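PDB 5MQR: beta-L-arabinobiosidase from Bacteroides thetaiotaomicron, which probably hydrolyses glycosidic bonds of arabinofuranosides in plant pectin and may also have exo-alpha-sialidase activity. Local coordinates for residues A[494-499]-A[564-569]; A[408-413]-A[462-467]; A[488-493]-A[572-577]. All coordinates share one frame; numbering follows the deposited sequence.

Interaction 1 (A[494-499]-A[564-569]); sequences ENSIAC and IERIVF. With NA (sodium ion), chain I.
Glu-565 OE2, packed 3.5 Å from Glu-494 CA, is gripped by Arg-566 and by the hydroxyl of Ser-46. Arg-566 NE reaches it at 2.9 Å in a salt bridge, on the anti side of the carboxylate and 15° out of its plane; NH2 of the same guanidinium adds a weak bond. Arg-566 can turn back onto its neighbour because its chain bends at chi3 (-76°), while NH1 pairs with Glu-462. The other carboxylate oxygen, Glu-565 OE1, lies against Glu-494 CB at 3.6 Å.

Both side chains point at the segment 494-499 because Glu-565 and Arg-566 together face Leu-492, forming a classic beta bulge in strand 564-570. The turn at 494-497 links the antiparallel strands 487-492 and 498-504 as a hairpin; the side chain of Asp-493 shapes it, its OD1 accepting the backbone N-H groups of Asn-495 and Ile-497.

A water sits between the two segments where no direct hydrogen bond joins them: it donates to Ser-496 OG at 2.6 Å and makes a weak bond to Glu-494 O, but it lies implausibly close to Arg-566 NH2, so that bond is doubtful. Ser-496 OG is also bonded to Asp-42. Glu-494 O has a second task, binding sodium at 2.5 Å together with Asn-495 OD1, three waters and Gln-44 O, which brings the N-terminal part of the chain to the turn. Farther along, the sulfur of Cys-499 lies 4.0 Å from CG1 of Ile-564, an apolar contact on the buried side of the sheet.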
loop_
_atom_site.group_PDB
_atom_site.type_symbol
_atom_site.label_atom_id
_atom_site.label_comp_id
_atom_site.label_asym_id
_atom_site.label_seq_id
_atom_site.Cartn_x
_atom_site.Cartn_y
_atom_site.Cartn_z
ATOM N N GLU A 494 -3.527 -13.158 11.259
ATOM C CA GLU A 494 -4.551 -12.641 10.342
ATOM C C GLU A 494 -5.863 -13.402 10.417
ATOM O O GLU A 494 -6.814 -12.967 9.802
ATOM C CB GLU A 494 -4.040 -12.689 8.891
ATOM C CG GLU A 494 -3.548 -14.089 8.494
ATOM C CD GLU A 494 -3.290 -14.290 7.019
ATOM O OE1 GLU A 494 -3.689 -13.435 6.175
ATOM O OE2 GLU A 494 -2.691 -15.353 6.727
ATOM N N ASN A 495 -5.904 -14.556 11.097
ATOM C CA ASN A 495 -7.148 -15.280 11.318
ATOM C C ASN A 495 -7.656 -15.230 12.759
ATOM O O ASN A 495 -8.433 -16.102 13.185
ATOM C CB ASN A 495 -6.982 -16.718 10.825
ATOM C CG ASN A 495 -6.751 -16.787 9.316
ATOM O OD1 ASN A 495 -7.374 -16.068 8.518
ATOM N ND2 ASN A 495 -5.826 -17.596 8.932
ATOM N N SER A 496 -7.215 -14.200 13.487
ATOM C CA SER A 496 -7.537 -14.011 14.895
ATOM C C SER A 496 -7.093 -15.155 15.797
ATOM O O SER A 496 -7.680 -15.355 16.850
ATOM C CB SER A 496 -9.047 -13.743 15.071
ATOM O OG SER A 496 -9.522 -12.763 14.139
ATOM N N ILE A 497 -6.072 -15.910 15.405
ATOM C CA ILE A 497 -5.459 -16.856 16.329
ATOM C C ILE A 497 -4.528 -16.029 17.214
ATOM O O ILE A 497 -3.680 -15.283 16.707
ATOM C CB ILE A 497 -4.643 -17.972 15.633
ATOM C CG1 ILE A 497 -5.464 -18.705 14.561
ATOM C CG2 ILE A 497 -4.083 -18.932 16.675
ATOM C CD1 ILE A 497 -6.855 -19.061 15.017
ATOM N N ALA A 498 -4.722 -16.128 18.528
ATOM C CA ALA A 498 -3.801 -15.511 19.478
ATOM C C ALA A 498 -2.769 -16.571 19.801
ATOM O O ALA A 498 -3.113 -17.679 20.270
ATOM C CB ALA A 498 -4.518 -15.053 20.750
ATOM N N CYS A 499 -1.505 -16.245 19.547
ATOM C CA CYS A 499 -0.431 -17.162 19.895
ATOM C C CYS A 499 -0.033 -17.103 21.372
ATOM O O CYS A 499 0.478 -18.078 21.945
ATOM C CB CYS A 499 0.780 -16.919 18.980
ATOM S SG CYS A 499 1.515 -15.296 19.129
ATOM N N ILE A 564 2.756 -12.853 13.163
ATOM C CA ILE A 564 1.985 -12.024 14.058
ATOM C C ILE A 564 1.809 -10.672 13.402
ATOM O O ILE A 564 2.793 -10.050 12.985
ATOM C CB ILE A 564 2.739 -11.841 15.376
ATOM C CG1 ILE A 564 2.940 -13.206 16.038
ATOM C CG2 ILE A 564 2.008 -10.851 16.293
ATOM C CD1 ILE A 564 4.317 -13.351 16.654
ATOM N N GLU A 565 0.570 -10.217 13.316
ATOM C CA GLU A 565 0.278 -8.931 12.681
ATOM C C GLU A 565 -0.421 -7.891 13.579
ATOM O O GLU A 565 -0.601 -6.750 13.140
ATOM C CB GLU A 565 -0.570 -9.148 11.426
ATOM C CG GLU A 565 -1.863 -9.923 11.661
ATOM C CD GLU A 565 -2.974 -9.499 10.727
ATOM O OE1 GLU A 565 -2.689 -9.413 9.509
ATOM O OE2 GLU A 565 -4.125 -9.293 11.203
ATOM N N ARG A 566 -0.841 -8.280 14.784
ATOM C CA ARG A 566 -1.595 -7.397 15.673
ATOM C C ARG A 566 -1.285 -7.620 17.125
ATOM O O ARG A 566 -1.144 -8.764 17.555
ATOM C CB ARG A 566 -3.083 -7.623 15.517
ATOM C CG ARG A 566 -3.677 -6.870 14.371
ATOM C CD ARG A 566 -5.135 -7.214 14.279
ATOM N NE ARG A 566 -5.349 -8.526 13.694
ATOM C CZ ARG A 566 -6.491 -9.210 13.750
ATOM N NH1 ARG A 566 -7.544 -8.747 14.425
ATOM N NH2 ARG A 566 -6.568 -10.372 13.125
ATOM N N ILE A 567 -1.231 -6.511 17.861
ATOM C CA ILE A 567 -1.239 -6.517 19.311
ATOM C C ILE A 567 -2.548 -5.854 19.748
ATOM O O ILE A 567 -2.884 -4.781 19.269
ATOM C CB ILE A 567 -0.004 -5.797 19.919
ATOM C CG1 ILE A 567 1.298 -6.395 19.373
ATOM C CG2 ILE A 567 0.033 -5.950 21.431
ATOM C CD1 ILE A 567 1.835 -5.612 18.212
ATOM N N VAL A 568 -3.271 -6.525 20.651
ATOM C CA VAL A 568 -4.616 -6.158 21.094
ATOM C C VAL A 568 -4.567 -5.933 22.602
ATOM O O VAL A 568 -3.997 -6.749 23.341
ATOM C CB VAL A 568 -5.644 -7.281 20.779
ATOM C CG1 VAL A 568 -7.018 -6.991 21.387
ATOM C CG2 VAL A 568 -5.781 -7.483 19.274
ATOM N N PHE A 569 -5.160 -4.830 23.052
ATOM C CA PHE A 569 -5.267 -4.511 24.473
ATOM C C PHE A 569 -6.772 -4.403 24.736
ATOM O O PHE A 569 -7.456 -3.557 24.118
ATOM C CB PHE A 569 -4.540 -3.200 24.817
ATOM C CG PHE A 569 -3.066 -3.173 24.451
ATOM C CD1 PHE A 569 -2.663 -2.996 23.146
ATOM C CD2 PHE A 569 -2.092 -3.252 25.427
ATOM C CE1 PHE A 569 -1.318 -2.954 22.805
ATOM C CE2 PHE A 569 -0.745 -3.199 25.108
ATOM C CZ PHE A 569 -0.350 -3.040 23.798
HETATM NA NA NA I . -8.326 -13.760 8.023
HETATM O O HOH W 1 -8.276 -11.853 12.009
HETATM O O HOH W 2 -9.926 -15.025 6.952
HETATM O O HOH W 3 -8.340 -11.772 7.374
HETATM O O HOH W 4 -6.938 -14.760 6.165
#

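Interaction 2 (A[408-413]-A[462-467])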
loop_
_atom_site.group_PDB
_atom_site.type_symbol
_atom_site.label_atom_id
_atom_site.label_comp_id
_atom_site.label_asym_id
_atom_site.label_seq_id
_atom_site.Cartn_x
_atom_site.Cartn_y
_atom_site.Cartn_z
ATOM N N GLN A 408 -6.461 0.996 3.864
ATOM C CA GLN A 408 -5.229 0.202 3.918
ATOM C C GLN A 408 -5.540 -1.126 4.607
ATOM O O GLN A 408 -6.125 -1.113 5.662
ATOM C CB GLN A 408 -4.165 0.910 4.771
ATOM C CG GLN A 408 -3.056 1.675 4.089
ATOM C CD GLN A 408 -2.114 2.276 5.128
ATOM O OE1 GLN A 408 -2.455 3.270 5.790
ATOM N NE2 GLN A 408 -0.961 1.637 5.336
ATOM N N ILE A 409 -5.118 -2.244 4.026
ATOM C CA ILE A 409 -5.266 -3.557 4.639
ATOM C C ILE A 409 -4.125 -3.837 5.634
ATOM O O ILE A 409 -4.375 -4.242 6.771
ATOM C CB ILE A 409 -5.277 -4.715 3.611
ATOM C CG1 ILE A 409 -6.248 -4.464 2.452
ATOM C CG2 ILE A 409 -5.586 -6.036 4.303
ATOM C CD1 ILE A 409 -7.609 -3.993 2.878
ATOM N N ASN A 410 -2.882 -3.668 5.201
ATOM C CA ASN A 410 -1.730 -4.008 6.035
ATOM C C ASN A 410 -0.993 -2.783 6.464
ATOM O O ASN A 410 -1.055 -1.761 5.811
ATOM C CB ASN A 410 -0.766 -4.903 5.276
ATOM C CG ASN A 410 -1.424 -6.161 4.783
ATOM O OD1 ASN A 410 -2.196 -6.817 5.485
ATOM N ND2 ASN A 410 -1.131 -6.499 3.556
ATOM N N ALA A 411 -0.287 -2.899 7.572
ATOM C CA ALA A 411 0.543 -1.830 8.053
ATOM C C ALA A 411 1.856 -1.908 7.258
ATOM O O ALA A 411 2.392 -3.004 7.064
ATOM C CB ALA A 411 0.796 -2.000 9.533
ATOM N N SER A 412 2.349 -0.766 6.796
ATOM C CA SER A 412 3.570 -0.702 6.008
ATOM C C SER A 412 4.812 -0.391 6.860
ATOM O O SER A 412 5.935 -0.435 6.361
ATOM C CB SER A 412 3.418 0.336 4.896
ATOM O OG SER A 412 3.447 1.651 5.387
ATOM N N ALA A 413 4.595 -0.069 8.130
ATOM C CA ALA A 413 5.651 0.195 9.062
ATOM C C ALA A 413 5.287 -0.313 10.451
ATOM O O ALA A 413 4.121 -0.325 10.840
ATOM C CB ALA A 413 5.905 1.682 9.133
ATOM N N GLU A 462 -6.275 -2.055 19.093
ATOM C CA GLU A 462 -5.459 -3.001 18.333
ATOM C C GLU A 462 -4.445 -2.188 17.525
ATOM O O GLU A 462 -4.823 -1.248 16.820
ATOM C CB GLU A 462 -6.240 -3.854 17.310
ATOM C CG GLU A 462 -7.555 -4.477 17.725
ATOM C CD GLU A 462 -7.982 -5.727 16.916
ATOM O OE1 GLU A 462 -7.431 -6.017 15.843
ATOM O OE2 GLU A 462 -8.884 -6.478 17.402
ATOM N N ARG A 463 -3.173 -2.567 17.606
ATOM C CA ARG A 463 -2.131 -1.990 16.742
ATOM C C ARG A 463 -1.766 -3.013 15.669
ATOM O O ARG A 463 -1.140 -4.042 15.958
ATOM C CB ARG A 463 -0.892 -1.581 17.556
ATOM C CG ARG A 463 0.196 -0.884 16.775
ATOM C CD ARG A 463 -0.293 0.396 16.134
ATOM N NE ARG A 463 0.750 1.338 15.716
ATOM C CZ ARG A 463 1.345 1.371 14.521
ATOM N NH1 ARG A 463 1.073 0.478 13.571
ATOM N NH2 ARG A 463 2.232 2.322 14.264
ATOM N N LYS A 464 -2.196 -2.752 14.442
ATOM C CA LYS A 464 -1.776 -3.575 13.321
ATOM C C LYS A 464 -0.332 -3.218 12.903
ATOM O O LYS A 464 0.030 -2.052 12.825
ATOM C CB LYS A 464 -2.744 -3.409 12.161
ATOM C CG LYS A 464 -2.677 -4.551 11.181
ATOM C CD LYS A 464 -3.967 -4.677 10.372
ATOM C CE LYS A 464 -3.918 -5.973 9.612
ATOM N NZ LYS A 464 -5.069 -6.084 8.700
ATOM N N ILE A 465 0.491 -4.234 12.686
ATOM C CA ILE A 465 1.904 -4.060 12.312
ATOM C C ILE A 465 2.216 -4.985 11.139
ATOM O O ILE A 465 1.416 -5.877 10.842
ATOM C CB ILE A 465 2.838 -4.386 13.484
ATOM C CG1 ILE A 465 2.579 -5.797 13.997
ATOM C CG2 ILE A 465 2.664 -3.358 14.587
ATOM C CD1 ILE A 465 3.700 -6.347 14.823
ATOM N N PRO A 466 3.376 -4.787 10.470
ATOM C CA PRO A 466 3.769 -5.735 9.418
ATOM C C PRO A 466 3.875 -7.157 9.969
ATOM O O PRO A 466 4.461 -7.363 11.031
ATOM C CB PRO A 466 5.151 -5.228 8.957
ATOM C CG PRO A 466 5.219 -3.816 9.405
ATOM C CD PRO A 466 4.395 -3.742 10.673
ATOM N N ALA A 467 3.265 -8.090 9.247
ATOM C CA ALA A 467 3.245 -9.503 9.592
ATOM C C ALA A 467 4.669 -9.976 9.827
ATOM O O ALA A 467 5.508 -9.827 8.937
ATOM C CB ALA A 467 2.594 -10.296 8.455
HETATM O O HOH W 5 -0.130 -5.582 8.717
HETATM O O HOH W 6 2.381 1.644 11.341
#
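Lys-464 NZ donates to the carbonyl oxygen of Ile-409 at 2.8 Å, coming in at a C=O...N angle of 156° and tilted 23° from the carbonyl plane. The lysine starts with CG anti to the backbone N (chi1 -160°) and stays extended to its tip, which carries the ammonium group alongside the loop; its CE is also near Ile-409 O. Two residues on, the methyl of Ala-411 points toward the strand and settles on its backbone, 3.4 Å from Lys-464 O and 3.6 Å from Ile-465 CA. Pro-466 fills the next place, its CD 3.4 Å from Ala-413 O, with CG near both Ala-411 O and the carbonyl carbon of Ala-413.

Two waters complete the junction. One accepts from Ala-411 N and donates to Ile-465 O at 2.6 Å; the other donates to Ala-413 O and accepts from Arg-463 NH1 at 2.8 Å, lying at the edge of the guanidinium and in its plane. The same NH1 bonds to Lys-464 O, and a salt bridge from Arg-463 NE to Asp-417 fixes the guanidinium further.

The touching parts, 409-413 and 463-466, run 82° apart, so the two meet as a crossing and not as paired strands. The strand is itself held in the mixed sheet by backbone bonds from Arg-463 to Ile-567 and from Ile-465 to Glu-565. Beyond the contact, Ser-412 OG reaches Gly-1089 O, in the C-terminal part of the chain. Lys-464 NZ also bonds to Ser-46 OG and Pro-47 O, and an amine gripped by three oxygens in a mostly buried place is probably kept charged.

Interaction 3 (A[488-493]-A[572-577])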
loop_
_atom_site.group_PDB
_atom_site.type_symbol
_atom_site.label_atom_id
_atom_site.label_comp_id
_atom_site.label_asym_id
_atom_site.label_seq_id
_atom_site.Cartn_x
_atom_site.Cartn_y
_atom_site.Cartn_z
ATOM N N GLN A 488 -6.414 -7.865 29.086
ATOM C CA GLN A 488 -5.778 -8.916 28.278
ATOM C C GLN A 488 -4.979 -8.296 27.149
ATOM O O GLN A 488 -5.471 -7.387 26.494
ATOM C CB GLN A 488 -6.818 -9.855 27.712
ATOM C CG GLN A 488 -7.587 -10.571 28.802
ATOM C CD GLN A 488 -8.362 -11.742 28.264
ATOM O OE1 GLN A 488 -8.841 -11.715 27.118
ATOM N NE2 GLN A 488 -8.472 -12.794 29.074
ATOM N N ILE A 489 -3.761 -8.800 26.942
ATOM C CA ILE A 489 -2.886 -8.377 25.858
ATOM C C ILE A 489 -2.597 -9.596 24.960
ATOM O O ILE A 489 -1.941 -10.550 25.388
ATOM C CB ILE A 489 -1.572 -7.754 26.392
ATOM C CG1 ILE A 489 -1.870 -6.574 27.302
ATOM C CG2 ILE A 489 -0.713 -7.241 25.239
ATOM C CD1 ILE A 489 -0.659 -6.062 28.039
ATOM N N ASP A 490 -3.095 -9.547 23.731
ATOM C CA ASP A 490 -3.066 -10.676 22.808
ATOM C C ASP A 490 -2.184 -10.358 21.594
ATOM O O ASP A 490 -2.196 -9.247 21.100
ATOM C CB ASP A 490 -4.486 -11.000 22.297
ATOM C CG ASP A 490 -5.368 -11.687 23.338
ATOM O OD1 ASP A 490 -4.950 -11.820 24.526
ATOM O OD2 ASP A 490 -6.516 -12.072 22.961
ATOM N N PHE A 491 -1.474 -11.366 21.099
ATOM C CA PHE A 491 -0.680 -11.248 19.878
ATOM C C PHE A 491 -1.352 -12.125 18.833
ATOM O O PHE A 491 -1.429 -13.326 19.013
ATOM C CB PHE A 491 0.741 -11.683 20.167
ATOM C CG PHE A 491 1.372 -10.913 21.288
ATOM C CD1 PHE A 491 1.182 -11.307 22.613
ATOM C CD2 PHE A 491 2.098 -9.761 21.030
ATOM C CE1 PHE A 491 1.748 -10.583 23.655
ATOM C CE2 PHE A 491 2.666 -9.040 22.060
ATOM C CZ PHE A 491 2.494 -9.447 23.375
ATOM N N LEU A 492 -1.858 -11.506 17.775
ATOM C CA LEU A 492 -2.757 -12.172 16.828
ATOM C C LEU A 492 -2.195 -12.300 15.415
ATOM O O LEU A 492 -1.522 -11.407 14.927
ATOM C CB LEU A 492 -4.068 -11.420 16.670
ATOM C CG LEU A 492 -5.019 -11.125 17.808
ATOM C CD1 LEU A 492 -6.332 -10.602 17.239
ATOM C CD2 LEU A 492 -5.268 -12.355 18.646
ATOM N N ASP A 493 -2.548 -13.402 14.757
ATOM C CA ASP A 493 -2.365 -13.542 13.328
ATOM C C ASP A 493 -3.592 -13.002 12.560
ATOM O O ASP A 493 -4.529 -12.405 13.117
ATOM C CB ASP A 493 -1.932 -14.991 12.971
ATOM C CG ASP A 493 -3.098 -15.995 12.844
ATOM O OD1 ASP A 493 -4.274 -15.670 13.153
ATOM O OD2 ASP A 493 -2.819 -17.140 12.404
ATOM N N GLY A 572 -11.230 -6.837 29.161
ATOM C CA GLY A 572 -12.216 -7.893 29.417
ATOM C C GLY A 572 -11.893 -9.174 28.671
ATOM O O GLY A 572 -11.013 -9.211 27.813
ATOM N N GLU A 573 -12.626 -10.225 28.997
ATOM C CA GLU A 573 -12.512 -11.492 28.300
ATOM C C GLU A 573 -13.504 -11.463 27.166
ATOM O O GLU A 573 -14.595 -10.903 27.311
ATOM C CB GLU A 573 -12.853 -12.649 29.246
ATOM C CG GLU A 573 -11.993 -12.663 30.494
ATOM C CD GLU A 573 -12.333 -13.781 31.451
ATOM O OE1 GLU A 573 -13.021 -13.490 32.450
ATOM O OE2 GLU A 573 -11.908 -14.936 31.200
HETATM N N MSE A 574 -13.157 -12.101 26.055
HETATM C CA MSE A 574 -14.099 -12.299 24.955
HETATM C C MSE A 574 -15.210 -13.192 25.379
HETATM O O MSE A 574 -15.000 -14.123 26.133
HETATM C CB MSE A 574 -13.449 -12.921 23.721
HETATM C CG MSE A 574 -12.903 -11.779 22.862
HETATM SE SE MSE A 574 -11.523 -12.378 21.589
HETATM C CE MSE A 574 -10.502 -13.771 22.570
ATOM N N ARG A 575 -16.411 -12.882 24.901
ATOM C CA ARG A 575 -17.594 -13.687 25.176
ATOM C C ARG A 575 -17.783 -14.630 24.005
ATOM O O ARG A 575 -17.671 -14.218 22.861
ATOM C CB ARG A 575 -18.833 -12.809 25.353
ATOM C CG ARG A 575 -18.973 -12.285 26.768
ATOM C CD ARG A 575 -20.160 -11.343 26.919
ATOM N NE ARG A 575 -19.996 -10.505 28.113
ATOM C CZ ARG A 575 -20.701 -10.589 29.249
ATOM N NH1 ARG A 575 -21.701 -11.467 29.407
ATOM N NH2 ARG A 575 -20.413 -9.747 30.249
ATOM N N THR A 576 -18.092 -15.881 24.292
ATOM C CA THR A 576 -18.413 -16.837 23.233
ATOM C C THR A 576 -19.852 -16.612 22.684
ATOM O O THR A 576 -20.089 -16.671 21.462
ATOM C CB THR A 576 -18.105 -18.293 23.666
ATOM O OG1 THR A 576 -18.489 -19.184 22.615
ATOM C CG2 THR A 576 -18.837 -18.697 24.936
ATOM N N PHE A 577 -20.791 -16.297 23.579
ATOM C CA PHE A 577 -22.168 -15.962 23.222
ATOM C C PHE A 577 -22.211 -14.642 22.425
ATOM O O PHE A 577 -21.513 -13.708 22.801
ATOM C CB PHE A 577 -22.999 -15.803 24.525
ATOM C CG PHE A 577 -24.461 -15.498 24.300
ATOM C CD1 PHE A 577 -24.885 -14.207 24.041
ATOM C CD2 PHE A 577 -25.421 -16.512 24.373
ATOM C CE1 PHE A 577 -26.230 -13.921 23.847
ATOM C CE2 PHE A 577 -26.784 -16.231 24.178
ATOM C CZ PHE A 577 -27.179 -14.935 23.904
HETATM O O HOH W 7 -10.642 -13.420 26.181
HETATM O O HOH W 8 -10.213 -15.067 28.898
#
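In the Sialidase-like CBM region, strand 487-492 of the mixed sheet meets the loop that follows strand 564-570, and the meeting point is the side chain of Gln-488 laid against Gly-572 and Glu-573. The glutamine is extended beyond CG, which places its amide beside the loop backbone. There OE1 comes within 3.4 Å of Gly-572 O; as both are acceptors they do not bond, and Arg-570 reconciles them, giving NH2 to the glutamine oxygen and NE to the glycine carbonyl.

Water supplies the links between the two segments. One molecule donates to Gln-488 OE1 at 2.7 Å and accepts from the backbone N of Met-574 at 2.8 Å. A second accepts from Gln-488 NE2 and donates to Glu-573 OE2, both at 2.9 Å. The amide and the carboxylate planes are turned 64° apart, and NE2 passes 3.8 Å from Glu-573 CG. With Glu-503 also bonded to NE2, both ends of the amide have protein and water partners, which fixes its rotation. The residue at 574 is a selenomethionine, whose methyl CE lies a loose 4.4 Å from Asp-490 OD2.

Asp-490 stands two residues on, on the same face of the strand, and makes salt bridges with Arg-501 and Arg-570. These arginines come from the flanking sides: strand 498-504 pairs with 487-492 along one edge and strand 564-570 along the other, while on the reverse face Ile-489 and Phe-491 pack on Phe-475 and Val-473 of strand 470-479, in a second sheet.

How the interactions relate
From the N terminus, interaction 2 closes first, joining the loop 408-413 to strand 460-468 across 48 intervening residues. Once it is complete the chain enters strand 487-492 and opens interaction 3, then turns through 494-499 and opens interaction 1. The long return through further strands reaches 564-569, closing interaction 1, and 572-577, closing interaction 3 around it, so these two are nested and interaction 2 precedes them in series. Strand 564-570 lies between 460-468 and 487-492 in the mixed sheet: backbone bonds along both of its edges tie interaction 1 to the other two, which do not touch each other.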